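Local coordinates for protein Exo-poly-alpha-D-galacturonosidase (Thermotoga maritima, PDB 3JUR) that probably hydrolyses polygalacturonate, the backbone of pectin, as an exo-acting family 28 glycosidase built on a right-handed parallel beta-helix, at residues Tyr337-Phe342 with Val372-Phe377; Ile265-Asp270 with Gly307-Val312; Ala325-Thr330 with Val355-Leu360; Glu368-Val373 with Glu396-Lys401. All blocks are in the same frame, centred on the assembly; numbering follows the deposited sequence.

Contact 1: Tyr337-Phe342 with Val372-Phe377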
loop_
_atom_site.group_PDB
_atom_site.type_symbol
_atom_site.label_atom_id
_atom_site.label_comp_id
_atom_site.label_asym_id
_atom_site.label_seq_id
_atom_site.Cartn_x
_atom_site.Cartn_y
_atom_site.Cartn_z
ATOM N N TYR D 337 2.354 22.304 -31.041
ATOM C CA TYR D 337 2.938 21.482 -29.982
ATOM C C TYR D 337 2.464 21.907 -28.592
ATOM O O TYR D 337 2.006 23.034 -28.394
ATOM C CB TYR D 337 4.478 21.507 -30.050
ATOM C CG TYR D 337 5.081 22.894 -29.964
ATOM C CD1 TYR D 337 5.325 23.492 -28.721
ATOM C CD2 TYR D 337 5.400 23.614 -31.119
ATOM C CE1 TYR D 337 5.873 24.767 -28.631
ATOM C CE2 TYR D 337 5.948 24.900 -31.037
ATOM C CZ TYR D 337 6.182 25.464 -29.782
ATOM O OH TYR D 337 6.719 26.726 -29.675
ATOM N N MET D 338 2.554 20.977 -27.648
ATOM C CA MET D 338 2.490 21.263 -26.220
ATOM C C MET D 338 3.653 20.505 -25.616
ATOM O O MET D 338 3.757 19.284 -25.780
ATOM C CB MET D 338 1.155 20.801 -25.606
ATOM C CG MET D 338 -0.068 21.483 -26.214
ATOM S SD MET D 338 -1.638 20.965 -25.501
ATOM C CE MET D 338 -1.820 19.348 -26.235
ATOM N N GLU D 339 4.559 21.226 -24.959
ATOM C CA GLU D 339 5.773 20.608 -24.421
ATOM C C GLU D 339 6.412 21.422 -23.303
ATOM O O GLU D 339 6.241 22.639 -23.243
ATOM C CB GLU D 339 6.801 20.337 -25.529
ATOM C CG GLU D 339 7.345 21.562 -26.227
ATOM C CD GLU D 339 8.414 21.214 -27.253
ATOM O OE1 GLU D 339 8.364 20.101 -27.821
ATOM O OE2 GLU D 339 9.303 22.059 -27.497
ATOM N N ASN D 340 7.160 20.737 -22.439
ATOM C CA ASN D 340 7.769 21.354 -21.269
ATOM C C ASN D 340 6.715 22.029 -20.397
ATOM O O ASN D 340 6.763 23.247 -20.159
ATOM C CB ASN D 340 8.886 22.333 -21.669
ATOM C CG ASN D 340 10.263 21.700 -21.631
ATOM O OD1 ASN D 340 10.411 20.507 -21.356
ATOM N ND2 ASN D 340 11.288 22.509 -21.884
ATOM N N ILE D 341 5.742 21.229 -19.966
ATOM C CA ILE D 341 4.686 21.682 -19.074
ATOM C C ILE D 341 4.980 21.067 -17.706
ATOM O O ILE D 341 5.134 19.841 -17.585
ATOM C CB ILE D 341 3.263 21.251 -19.575
ATOM C CG1 ILE D 341 3.082 21.536 -21.075
ATOM C CG2 ILE D 341 2.151 21.932 -18.737
ATOM C CD1 ILE D 341 3.168 23.028 -21.486
ATOM N N PHE D 342 5.076 21.922 -16.690
ATOM C CA PHE D 342 5.485 21.505 -15.357
ATOM C C PHE D 342 4.390 21.783 -14.344
ATOM O O PHE D 342 4.016 22.931 -14.128
ATOM C CB PHE D 342 6.782 22.221 -14.945
ATOM C CG PHE D 342 7.955 21.880 -15.806
ATOM C CD1 PHE D 342 8.839 20.879 -15.431
ATOM C CD2 PHE D 342 8.168 22.549 -17.006
ATOM C CE1 PHE D 342 9.929 20.556 -16.229
ATOM C CE2 PHE D 342 9.252 22.224 -17.822
ATOM C CZ PHE D 342 10.132 21.231 -17.433
ATOM N N VAL D 372 2.509 17.786 -31.692
ATOM C CA VAL D 372 3.598 17.239 -30.898
ATOM C C VAL D 372 3.213 17.421 -29.433
ATOM O O VAL D 372 3.043 18.550 -28.978
ATOM C CB VAL D 372 4.949 17.945 -31.204
ATOM C CG1 VAL D 372 6.062 17.385 -30.316
ATOM C CG2 VAL D 372 5.320 17.808 -32.687
ATOM N N VAL D 373 3.033 16.314 -28.711
ATOM C CA VAL D 373 2.681 16.370 -27.283
ATOM C C VAL D 373 3.693 15.536 -26.510
ATOM O O VAL D 373 3.681 14.295 -26.573
ATOM C CB VAL D 373 1.223 15.891 -26.995
ATOM C CG1 VAL D 373 0.879 16.051 -25.517
ATOM C CG2 VAL D 373 0.207 16.670 -27.851
ATOM N N ARG D 374 4.594 16.231 -25.812
ATOM C CA ARG D 374 5.689 15.585 -25.080
ATOM C C ARG D 374 6.208 16.399 -23.896
ATOM O O ARG D 374 5.910 17.595 -23.768
ATOM C CB ARG D 374 6.841 15.207 -26.020
ATOM C CG ARG D 374 6.982 16.099 -27.236
ATOM C CD ARG D 374 8.130 17.085 -27.172
ATOM N NE ARG D 374 9.348 16.536 -27.765
ATOM C CZ ARG D 374 10.199 17.208 -28.538
ATOM N NH1 ARG D 374 9.985 18.480 -28.852
ATOM N NH2 ARG D 374 11.274 16.599 -29.011
ATOM N N SER D 375 6.975 15.734 -23.032
ATOM C CA SER D 375 7.668 16.374 -21.906
ATOM C C SER D 375 6.735 17.112 -20.952
ATOM O O SER D 375 6.807 18.339 -20.799
ATOM C CB SER D 375 8.786 17.288 -22.419
ATOM O OG SER D 375 9.666 16.524 -23.216
ATOM N N VAL D 376 5.839 16.348 -20.335
ATOM C CA VAL D 376 4.932 16.863 -19.322
ATOM C C VAL D 376 5.348 16.226 -18.001
ATOM O O VAL D 376 5.518 14.998 -17.911
ATOM C CB VAL D 376 3.441 16.551 -19.651
ATOM C CG1 VAL D 376 2.501 17.171 -18.601
ATOM C CG2 VAL D 376 3.074 17.057 -21.052
ATOM N N PHE D 377 5.537 17.069 -16.988
ATOM C CA PHE D 377 6.096 16.642 -15.714
ATOM C C PHE D 377 5.180 17.015 -14.555
ATOM O O PHE D 377 4.850 18.191 -14.345
ATOM C CB PHE D 377 7.511 17.223 -15.528
ATOM C CG PHE D 377 8.414 16.984 -16.708
ATOM C CD1 PHE D 377 9.057 15.759 -16.874
ATOM C CD2 PHE D 377 8.596 17.971 -17.674
ATOM C CE1 PHE D 377 9.878 15.524 -17.987
ATOM C CE2 PHE D 377 9.416 17.749 -18.786
ATOM C CZ PHE D 377 10.056 16.520 -18.940
#
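F342 and F377 sit side by side and point the same way from two parallel strands. Their ring planes are 23° apart and slid, so the rings barely overlap. The closest pair is F342 CE1 and F377 CD2, at 3.2 Å. N340 OD1 lies in the plane of the F377 ring, at its edge near CE2. On the same face E339 and R374 run alongside each other and form a salt bridge. R374 NH1 donates to E339 OE1 at 2.5 Å, on the syn side of the carboxylate and close to the guanidinium plane. The planes of the two groups are 40° apart. E339 CG stands between its backbone N and carbonyl carbon (chi1 64°), and the chain then runs out straight to R374. An alanine in place of E339 would remove the carboxylate and is likely to leave the R374 guanidinium without this charge partner and freer to turn. The opposite face is apolar. There M338 CE meets V373 CG2 at 3.7 Å, the two side chains parallel. The backbones bond at M338 N to V372 O (2.8 Å) and at F377 N to I341 O (2.9 Å). N340 and S375 both take left-handed backbone angles, so the strands kink at matched positions and keep their register. This pairing is one step of a parallel beta-helix face. Strand 309-320 flanks it on the side of 337-342, where N340 ND2 bonds N311. Strand 400-406 flanks 372-377, where S375 OG bonds D402. Helix 6-16 packs on N340 and F342.

Contact 2: Ile265-Asp270 with Gly307-Val312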
loop_
_atom_site.group_PDB
_atom_site.type_symbol
_atom_site.label_atom_id
_atom_site.label_comp_id
_atom_site.label_asym_id
_atom_site.label_seq_id
_atom_site.Cartn_x
_atom_site.Cartn_y
_atom_site.Cartn_z
ATOM N N ILE D 265 -4.127 27.870 -21.306
ATOM C CA ILE D 265 -3.104 28.447 -22.161
ATOM C C ILE D 265 -3.334 28.038 -23.615
ATOM O O ILE D 265 -3.514 26.849 -23.919
ATOM C CB ILE D 265 -1.704 28.095 -21.664
ATOM C CG1 ILE D 265 -1.558 28.579 -20.219
ATOM C CG2 ILE D 265 -0.647 28.759 -22.538
ATOM C CD1 ILE D 265 -0.587 27.805 -19.424
ATOM N N LYS D 266 -3.338 29.043 -24.492
ATOM C CA LYS D 266 -3.718 28.890 -25.900
ATOM C C LYS D 266 -2.754 29.638 -26.822
ATOM O O LYS D 266 -1.860 30.348 -26.346
ATOM C CB LYS D 266 -5.160 29.380 -26.118
ATOM C CG LYS D 266 -6.204 28.713 -25.231
ATOM C CD LYS D 266 -7.592 29.283 -25.492
ATOM C CE LYS D 266 -8.638 28.681 -24.558
ATOM N NZ LYS D 266 -8.999 27.282 -24.916
ATOM N N SER D 267 -2.920 29.462 -28.134
ATOM C CA SER D 267 -2.073 30.123 -29.142
ATOM C C SER D 267 -2.645 30.035 -30.564
ATOM O O SER D 267 -1.900 29.902 -31.548
ATOM C CB SER D 267 -0.636 29.577 -29.110
ATOM O OG SER D 267 -0.608 28.188 -29.373
ATOM N N GLY D 268 -3.966 30.126 -30.670
ATOM C CA GLY D 268 -4.628 30.117 -31.971
ATOM C C GLY D 268 -5.059 28.734 -32.428
ATOM O O GLY D 268 -4.536 27.713 -31.974
ATOM N N ARG D 269 -6.011 28.718 -33.350
ATOM C CA ARG D 269 -6.641 27.492 -33.808
ATOM C C ARG D 269 -6.356 27.262 -35.290
ATOM O O ARG D 269 -6.497 28.173 -36.108
ATOM C CB ARG D 269 -8.149 27.585 -33.561
ATOM C CG ARG D 269 -8.974 26.405 -34.055
ATOM C CD ARG D 269 -10.465 26.702 -33.934
ATOM N NE ARG D 269 -10.910 26.699 -32.540
ATOM C CZ ARG D 269 -11.673 25.756 -31.990
ATOM N NH1 ARG D 269 -12.017 25.837 -30.708
ATOM N NH2 ARG D 269 -12.091 24.727 -32.718
ATOM N N ASP D 270 -5.949 26.038 -35.619
ATOM C CA ASP D 270 -5.812 25.577 -37.005
ATOM C C ASP D 270 -5.026 26.552 -37.899
ATOM O O ASP D 270 -4.036 27.135 -37.448
ATOM C CB ASP D 270 -7.192 25.215 -37.585
ATOM C CG ASP D 270 -7.937 24.173 -36.740
ATOM O OD1 ASP D 270 -7.309 23.491 -35.900
ATOM O OD2 ASP D 270 -9.165 24.029 -36.913
ATOM N N GLY D 307 -0.254 27.402 -32.444
ATOM C CA GLY D 307 0.966 28.205 -32.457
ATOM C C GLY D 307 2.050 27.624 -31.567
ATOM O O GLY D 307 3.199 28.068 -31.611
ATOM N N GLY D 308 1.684 26.623 -30.767
ATOM C CA GLY D 308 2.598 26.011 -29.809
ATOM C C GLY D 308 2.376 26.529 -28.396
ATOM O O GLY D 308 1.958 27.674 -28.199
ATOM N N VAL D 309 2.621 25.661 -27.416
ATOM C CA VAL D 309 2.672 26.035 -26.000
ATOM C C VAL D 309 3.880 25.323 -25.395
ATOM O O VAL D 309 4.016 24.098 -25.513
ATOM C CB VAL D 309 1.374 25.658 -25.225
ATOM C CG1 VAL D 309 1.483 26.054 -23.742
ATOM C CG2 VAL D 309 0.122 26.304 -25.861
ATOM N N ARG D 310 4.768 26.086 -24.768
ATOM C CA ARG D 310 5.967 25.505 -24.153
ATOM C C ARG D 310 6.359 26.283 -22.905
ATOM O O ARG D 310 5.970 27.443 -22.755
ATOM C CB ARG D 310 7.142 25.474 -25.148
ATOM C CG ARG D 310 7.469 26.818 -25.773
ATOM C CD ARG D 310 8.952 26.961 -26.073
ATOM N NE ARG D 310 9.296 26.541 -27.427
ATOM C CZ ARG D 310 9.801 27.342 -28.366
ATOM N NH1 ARG D 310 10.038 28.627 -28.120
ATOM N NH2 ARG D 310 10.077 26.852 -29.565
ATOM N N ASN D 311 7.125 25.640 -22.025
ATOM C CA ASN D 311 7.679 26.273 -20.824
ATOM C C ASN D 311 6.629 26.942 -19.947
ATOM O O ASN D 311 6.604 28.164 -19.770
ATOM C CB ASN D 311 8.818 27.228 -21.186
ATOM C CG ASN D 311 9.947 26.519 -21.894
ATOM O OD1 ASN D 311 10.312 25.400 -21.528
ATOM N ND2 ASN D 311 10.498 27.157 -22.923
ATOM N N VAL D 312 5.745 26.109 -19.420
ATOM C CA VAL D 312 4.712 26.553 -18.513
ATOM C C VAL D 312 4.953 25.851 -17.191
ATOM O O VAL D 312 5.096 24.622 -17.154
ATOM C CB VAL D 312 3.313 26.191 -19.043
ATOM C CG1 VAL D 312 2.245 26.512 -18.000
ATOM C CG2 VAL D 312 3.023 26.932 -20.348
#
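I265 and V312 reach toward each other tip to tip, and this is the tight part of the contact. I265 CD1 stands 3.4 Å from V312 CG1, closer than usual for two carbons. The other branch of I265 is also used: CG2, anti to the backbone N, meets V309 CG1 at 3.6 Å as the two side chains cross obliquely. The other end, at S267, is polar and looser, though still buried. S267 OG donates to G308 O at 2.9 Å from above the carbonyl plane, not along a lone pair. G307 N makes two weak, bent bonds, to S267 O at 3.1 Å and to S267 OG at 3.2 Å. G307 has no side chain, and a CB there would collide with S267 O. On either side of S267 charged residues point away from 307-312: K266 and R269 both form salt bridges with E304. The two segments run nearly antiparallel, but they are not paired strands. I265 ends strand 263-265, while V309 and V312 belong to strand 309-320 in a different sheet. The isoleucine and valines thus pack across the interior, as in the stacked apolar core of a parallel beta-helix.

Contact 3: Ala325-Thr330 with Val355-Leu360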
loop_
_atom_site.group_PDB
_atom_site.type_symbol
_atom_site.label_atom_id
_atom_site.label_comp_id
_atom_site.label_asym_id
_atom_site.label_seq_id
_atom_site.Cartn_x
_atom_site.Cartn_y
_atom_site.Cartn_z
ATOM N N ALA D 325 -7.652 18.410 -12.836
ATOM C CA ALA D 325 -6.588 19.240 -12.288
ATOM C C ALA D 325 -5.693 19.763 -13.408
ATOM O O ALA D 325 -5.469 20.973 -13.521
ATOM C CB ALA D 325 -5.779 18.474 -11.244
ATOM N N LEU D 326 -5.196 18.839 -14.232
ATOM C CA LEU D 326 -4.327 19.153 -15.359
ATOM C C LEU D 326 -4.945 18.540 -16.613
ATOM O O LEU D 326 -5.255 17.345 -16.644
ATOM C CB LEU D 326 -2.909 18.598 -15.144
ATOM C CG LEU D 326 -1.890 18.725 -16.297
ATOM C CD1 LEU D 326 -1.556 20.198 -16.638
ATOM C CD2 LEU D 326 -0.608 17.959 -16.009
ATOM N N ARG D 327 -5.100 19.362 -17.643
ATOM C CA ARG D 327 -5.773 18.961 -18.868
ATOM C C ARG D 327 -5.021 19.482 -20.095
ATOM O O ARG D 327 -4.831 20.683 -20.232
ATOM C CB ARG D 327 -7.197 19.517 -18.837
ATOM C CG ARG D 327 -8.126 19.009 -19.924
ATOM C CD ARG D 327 -9.447 19.761 -19.852
ATOM N NE ARG D 327 -10.495 19.063 -20.594
ATOM C CZ ARG D 327 -11.672 19.599 -20.899
ATOM N NH1 ARG D 327 -11.960 20.842 -20.526
ATOM N NH2 ARG D 327 -12.559 18.889 -21.581
ATOM N N LEU D 328 -4.580 18.572 -20.966
ATOM C CA LEU D 328 -4.044 18.938 -22.283
ATOM C C LEU D 328 -4.984 18.432 -23.389
ATOM O O LEU D 328 -5.325 17.243 -23.432
ATOM C CB LEU D 328 -2.611 18.411 -22.477
ATOM C CG LEU D 328 -1.445 19.125 -21.763
ATOM C CD1 LEU D 328 -1.508 18.993 -20.243
ATOM C CD2 LEU D 328 -0.107 18.617 -22.260
ATOM N N LYS D 329 -5.424 19.352 -24.253
ATOM C CA LYS D 329 -6.381 19.055 -25.327
ATOM C C LYS D 329 -5.829 19.488 -26.679
ATOM O O LYS D 329 -5.357 20.617 -26.828
ATOM C CB LYS D 329 -7.694 19.830 -25.149
ATOM C CG LYS D 329 -8.222 19.965 -23.753
ATOM C CD LYS D 329 -9.561 20.694 -23.752
ATOM C CE LYS D 329 -9.385 22.208 -23.668
ATOM N NZ LYS D 329 -10.684 22.887 -23.370
ATOM N N THR D 330 -5.938 18.605 -27.668
ATOM C CA THR D 330 -5.556 18.907 -29.044
ATOM C C THR D 330 -6.146 17.841 -29.971
ATOM O O THR D 330 -6.769 16.886 -29.502
ATOM C CB THR D 330 -4.020 18.975 -29.213
ATOM O OG1 THR D 330 -3.693 19.401 -30.545
ATOM C CG2 THR D 330 -3.377 17.604 -28.925
ATOM N N VAL D 355 -8.006 13.403 -12.900
ATOM C CA VAL D 355 -7.020 14.225 -12.223
ATOM C C VAL D 355 -6.024 14.767 -13.247
ATOM O O VAL D 355 -5.735 15.964 -13.276
ATOM C CB VAL D 355 -6.282 13.459 -11.094
ATOM C CG1 VAL D 355 -5.231 14.361 -10.438
ATOM C CG2 VAL D 355 -7.263 12.926 -10.050
ATOM N N ILE D 356 -5.515 13.870 -14.090
ATOM C CA ILE D 356 -4.594 14.208 -15.173
ATOM C C ILE D 356 -5.180 13.685 -16.492
ATOM O O ILE D 356 -5.446 12.493 -16.633
ATOM C CB ILE D 356 -3.183 13.613 -14.928
ATOM C CG1 ILE D 356 -2.550 14.223 -13.664
ATOM C CG2 ILE D 356 -2.279 13.832 -16.138
ATOM C CD1 ILE D 356 -1.437 13.360 -13.063
ATOM N N ARG D 357 -5.386 14.595 -17.442
ATOM C CA ARG D 357 -5.984 14.266 -18.717
ATOM C C ARG D 357 -5.131 14.775 -19.871
ATOM O O ARG D 357 -4.835 15.966 -19.951
ATOM C CB ARG D 357 -7.396 14.868 -18.825
ATOM C CG ARG D 357 -8.094 14.586 -20.158
ATOM C CD ARG D 357 -8.687 13.199 -20.150
ATOM N NE ARG D 357 -9.277 12.788 -21.424
ATOM C CZ ARG D 357 -10.508 13.078 -21.836
ATOM N NH1 ARG D 357 -10.927 12.626 -23.010
ATOM N NH2 ARG D 357 -11.320 13.823 -21.099
ATOM N N ILE D 358 -4.744 13.870 -20.762
ATOM C CA ILE D 358 -4.105 14.268 -22.017
ATOM C C ILE D 358 -4.867 13.611 -23.153
ATOM O O ILE D 358 -4.978 12.379 -23.211
ATOM C CB ILE D 358 -2.600 13.913 -22.073
ATOM C CG1 ILE D 358 -1.870 14.503 -20.861
ATOM C CG2 ILE D 358 -1.972 14.422 -23.392
ATOM C CD1 ILE D 358 -0.390 14.153 -20.792
ATOM N N ASN D 359 -5.422 14.442 -24.029
ATOM C CA ASN D 359 -6.327 13.979 -25.081
ATOM C C ASN D 359 -5.942 14.537 -26.451
ATOM O O ASN D 359 -5.929 15.768 -26.650
ATOM C CB ASN D 359 -7.769 14.367 -24.730
ATOM C CG ASN D 359 -8.788 13.811 -25.713
ATOM O OD1 ASN D 359 -8.484 12.922 -26.518
ATOM N ND2 ASN D 359 -10.007 14.339 -25.655
ATOM N N LEU D 360 -5.621 13.640 -27.386
ATOM C CA LEU D 360 -5.276 14.065 -28.744
ATOM C C LEU D 360 -6.420 13.823 -29.726
ATOM O O LEU D 360 -6.215 13.858 -30.941
ATOM C CB LEU D 360 -3.978 13.408 -29.234
ATOM C CG LEU D 360 -2.647 14.061 -28.859
ATOM C CD1 LEU D 360 -2.376 14.015 -27.353
ATOM C CD2 LEU D 360 -1.509 13.405 -29.641
#
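This is a parallel strand pairing in one wall of the beta-helix, between equivalent strands of two successive coils, stacked along the helix axis. L326 faces I356, R327 faces R357, L328 faces I358 and K329 faces N359. The chain turns a corner at 325-326 and again at 355-356. There V355 O takes two backbone donors: L326 N at 3.1 Å, and A325 N more weakly. The bonds then alternate. R357 N reaches L326 O at 2.9 Å, L328 N reaches R357 O at 2.8 Å, and N359 N reaches L328 O at 2.9 Å. T330 N closes the series on N359 O at 3.0 Å. Side chains split between two faces. L326, L328, I356 and I358 turn inward, with L328 CB and I358 CG2 4.1 Å apart. At the far end T330 and L360 lie alongside each other, and T330 CG2 touches L360 CG at 3.6 Å. The T330 methyl stands between its backbone N and carbonyl carbon, because OG1 takes the place opposite the N (chi1 -174°). The other face is polar. K329 CD lies over the centre of the R327 guanidinium, 3.6 Å above its plane. R327 and K329 both make salt bridges to D261, and N359 OD1 bonds the backbone of R361. R327-L328-K329 probably corresponds to the Arg-Ile-Lys motif of family 28, with leucine in the middle; in relatives that motif lies in the substrate cleft. The chemistry divides: an apolar inner face for the core, and a polar outer face where D261 anchors R327 and K329, consistent with a cleft for acidic galacturonate.

Contact 4: Glu368-Val373 with Glu396-Lys401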
loop_
_atom_site.group_PDB
_atom_site.type_symbol
_atom_site.label_atom_id
_atom_site.label_comp_id
_atom_site.label_asym_id
_atom_site.label_seq_id
_atom_site.Cartn_x
_atom_site.Cartn_y
_atom_site.Cartn_z
ATOM N N GLU D 368 -4.677 16.818 -41.107
ATOM C CA GLU D 368 -3.345 16.484 -41.612
ATOM C C GLU D 368 -2.210 17.087 -40.791
ATOM O O GLU D 368 -1.057 17.071 -41.225
ATOM C CB GLU D 368 -3.211 16.930 -43.075
ATOM C CG GLU D 368 -3.699 15.909 -44.096
ATOM C CD GLU D 368 -5.217 15.821 -44.200
ATOM O OE1 GLU D 368 -5.925 16.673 -43.610
ATOM O OE2 GLU D 368 -5.703 14.895 -44.888
ATOM N N TYR D 369 -2.536 17.612 -39.612
ATOM C CA TYR D 369 -1.553 18.323 -38.788
ATOM C C TYR D 369 -1.412 17.709 -37.397
ATOM O O TYR D 369 -2.047 18.150 -36.437
ATOM C CB TYR D 369 -1.889 19.818 -38.727
ATOM C CG TYR D 369 -2.084 20.444 -40.093
ATOM C CD1 TYR D 369 -1.004 20.954 -40.813
ATOM C CD2 TYR D 369 -3.352 20.505 -40.676
ATOM C CE1 TYR D 369 -1.186 21.518 -42.090
ATOM C CE2 TYR D 369 -3.543 21.063 -41.933
ATOM C CZ TYR D 369 -2.461 21.567 -42.635
ATOM O OH TYR D 369 -2.668 22.118 -43.879
ATOM N N LEU D 370 -0.568 16.681 -37.307
ATOM C CA LEU D 370 -0.371 15.922 -36.074
ATOM C C LEU D 370 0.348 16.769 -35.017
ATOM O O LEU D 370 1.427 17.297 -35.277
ATOM C CB LEU D 370 0.389 14.614 -36.352
ATOM C CG LEU D 370 -0.270 13.559 -37.257
ATOM C CD1 LEU D 370 0.760 12.574 -37.815
ATOM C CD2 LEU D 370 -1.408 12.819 -36.546
ATOM N N PRO D 371 -0.265 16.927 -33.831
ATOM C CA PRO D 371 0.339 17.751 -32.778
ATOM C C PRO D 371 1.473 17.037 -32.044
ATOM O O PRO D 371 1.404 15.826 -31.811
ATOM C CB PRO D 371 -0.829 18.024 -31.827
ATOM C CG PRO D 371 -1.773 16.900 -32.040
ATOM C CD PRO D 371 -1.592 16.405 -33.441
ATOM N N VAL D 372 2.509 17.786 -31.692
ATOM C CA VAL D 372 3.598 17.239 -30.898
ATOM C C VAL D 372 3.213 17.421 -29.433
ATOM O O VAL D 372 3.043 18.550 -28.978
ATOM C CB VAL D 372 4.949 17.945 -31.204
ATOM C CG1 VAL D 372 6.062 17.385 -30.316
ATOM C CG2 VAL D 372 5.320 17.808 -32.687
ATOM N N VAL D 373 3.033 16.314 -28.711
ATOM C CA VAL D 373 2.681 16.370 -27.283
ATOM C C VAL D 373 3.693 15.536 -26.510
ATOM O O VAL D 373 3.681 14.295 -26.573
ATOM C CB VAL D 373 1.223 15.891 -26.995
ATOM C CG1 VAL D 373 0.879 16.051 -25.517
ATOM C CG2 VAL D 373 0.207 16.670 -27.851
ATOM N N GLU D 396 -2.361 6.544 -33.034
ATOM C CA GLU D 396 -1.545 5.448 -33.567
ATOM C C GLU D 396 -0.263 5.929 -34.284
ATOM O O GLU D 396 0.807 5.333 -34.131
ATOM C CB GLU D 396 -2.401 4.555 -34.485
ATOM C CG GLU D 396 -1.638 3.445 -35.187
ATOM C CD GLU D 396 -2.490 2.217 -35.513
ATOM O OE1 GLU D 396 -3.747 2.312 -35.517
ATOM O OE2 GLU D 396 -1.888 1.148 -35.767
ATOM N N ASN D 397 -0.380 7.011 -35.047
ATOM C CA ASN D 397 0.765 7.645 -35.705
ATOM C C ASN D 397 1.323 8.883 -34.963
ATOM O O ASN D 397 2.059 9.684 -35.546
ATOM C CB ASN D 397 0.380 8.021 -37.145
ATOM C CG ASN D 397 -0.815 8.966 -37.208
ATOM O OD1 ASN D 397 -1.432 9.300 -36.183
ATOM N ND2 ASN D 397 -1.147 9.403 -38.412
ATOM N N ASP D 398 0.977 9.037 -33.688
ATOM C CA ASP D 398 1.392 10.201 -32.904
ATOM C C ASP D 398 1.223 9.909 -31.406
ATOM O O ASP D 398 0.260 10.339 -30.779
ATOM C CB ASP D 398 0.585 11.443 -33.333
ATOM C CG ASP D 398 1.103 12.737 -32.725
ATOM O OD1 ASP D 398 2.212 12.763 -32.141
ATOM O OD2 ASP D 398 0.381 13.751 -32.836
ATOM N N TYR D 399 2.156 9.146 -30.849
ATOM C CA TYR D 399 2.157 8.842 -29.424
ATOM C C TYR D 399 2.351 10.098 -28.581
ATOM O O TYR D 399 3.093 10.998 -28.973
ATOM C CB TYR D 399 3.295 7.876 -29.097
ATOM C CG TYR D 399 2.955 6.398 -29.170
ATOM C CD1 TYR D 399 2.328 5.850 -30.293
ATOM C CD2 TYR D 399 3.308 5.541 -28.134
ATOM C CE1 TYR D 399 2.042 4.481 -30.364
ATOM C CE2 TYR D 399 3.026 4.171 -28.200
ATOM C CZ TYR D 399 2.395 3.657 -29.311
ATOM O OH TYR D 399 2.114 2.316 -29.366
ATOM N N VAL D 400 1.685 10.139 -27.426
ATOM C CA VAL D 400 2.049 11.048 -26.338
ATOM C C VAL D 400 3.389 10.548 -25.756
ATOM O O VAL D 400 3.534 9.362 -25.423
ATOM C CB VAL D 400 0.947 11.086 -25.252
ATOM C CG1 VAL D 400 1.305 12.054 -24.127
ATOM C CG2 VAL D 400 -0.381 11.513 -25.851
ATOM N N LYS D 401 4.377 11.437 -25.677
ATOM C CA LYS D 401 5.734 11.030 -25.305
ATOM C C LYS D 401 6.218 11.709 -24.038
ATOM O O LYS D 401 5.828 12.849 -23.741
ATOM C CB LYS D 401 6.722 11.327 -26.441
ATOM C CG LYS D 401 6.482 10.538 -27.724
ATOM C CD LYS D 401 7.121 11.253 -28.912
ATOM C CE LYS D 401 6.893 10.521 -30.244
ATOM N NZ LYS D 401 5.526 10.745 -30.813
HETATM O O HOH W 1 3.353 13.654 -29.805
#
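This is a loop-to-loop contact at the edge of the beta-helix, where two turns lead into neighbouring parallel strands. L370 and P371 lie in one loop, N397 and D398 in the other. L370 crosses N397 at about a right angle, and its CD2 stands 3.5 Å from N397 OD1. D398 is the main polar group of the contact. Its CG is anti to the backbone N (chi1 -171°), which sends the carboxylate across to the other loop. OD2 sits beside the proline, 3.4 Å from P371 CD, and is also close to L370 CB. D398 OD1 is hydrogen-bonded to water 1 at 2.7 Å. The same water accepts from V373 N at 2.9 Å and bonds Y399 O at 2.8 Å, so it bridges the two segments. Replacing D398 by an alanine would probably cost the water one of its anchors and open a gap beside P371 and L370. Y399 O also receives K401 NZ, from within its own segment. The strands take over at the far end. K401 N donates to V373 O at 3.1 Å, in the carbonyl plane, and V373 CG1 faces V400 CG1 at 4.3 Å. L360 packs against D398, V373 and V400, and I358 of strand 357-359 lies against both valines. On the other side of 368-373, the V372 side chain packs on Y337 of strand 337-349.

How the contacts relate
From the N terminus, contact 2 comes first. It closes the loop from 265-270 to 307-312 before the others open, and it joins two different sheets across the interior. Contact 3 then opens at 325-330, and contact 1 opens at 337-342 before contact 3 closes at 355-360. Contact 1 closes at 372-377, so these two loops cross. Each spans about one coil, on different walls of the helix, and M338, V373 and V376 pack against T330, L360 and L328 between the walls. Contact 4 starts where contact 1 ends, sharing V372 and V373, and closes at 396-401. Contacts 1 and 4 join strands 337-349, 372-379 and 400-406 in order; strand 309-320 of contact 2 neighbours 337-349 in that sheet.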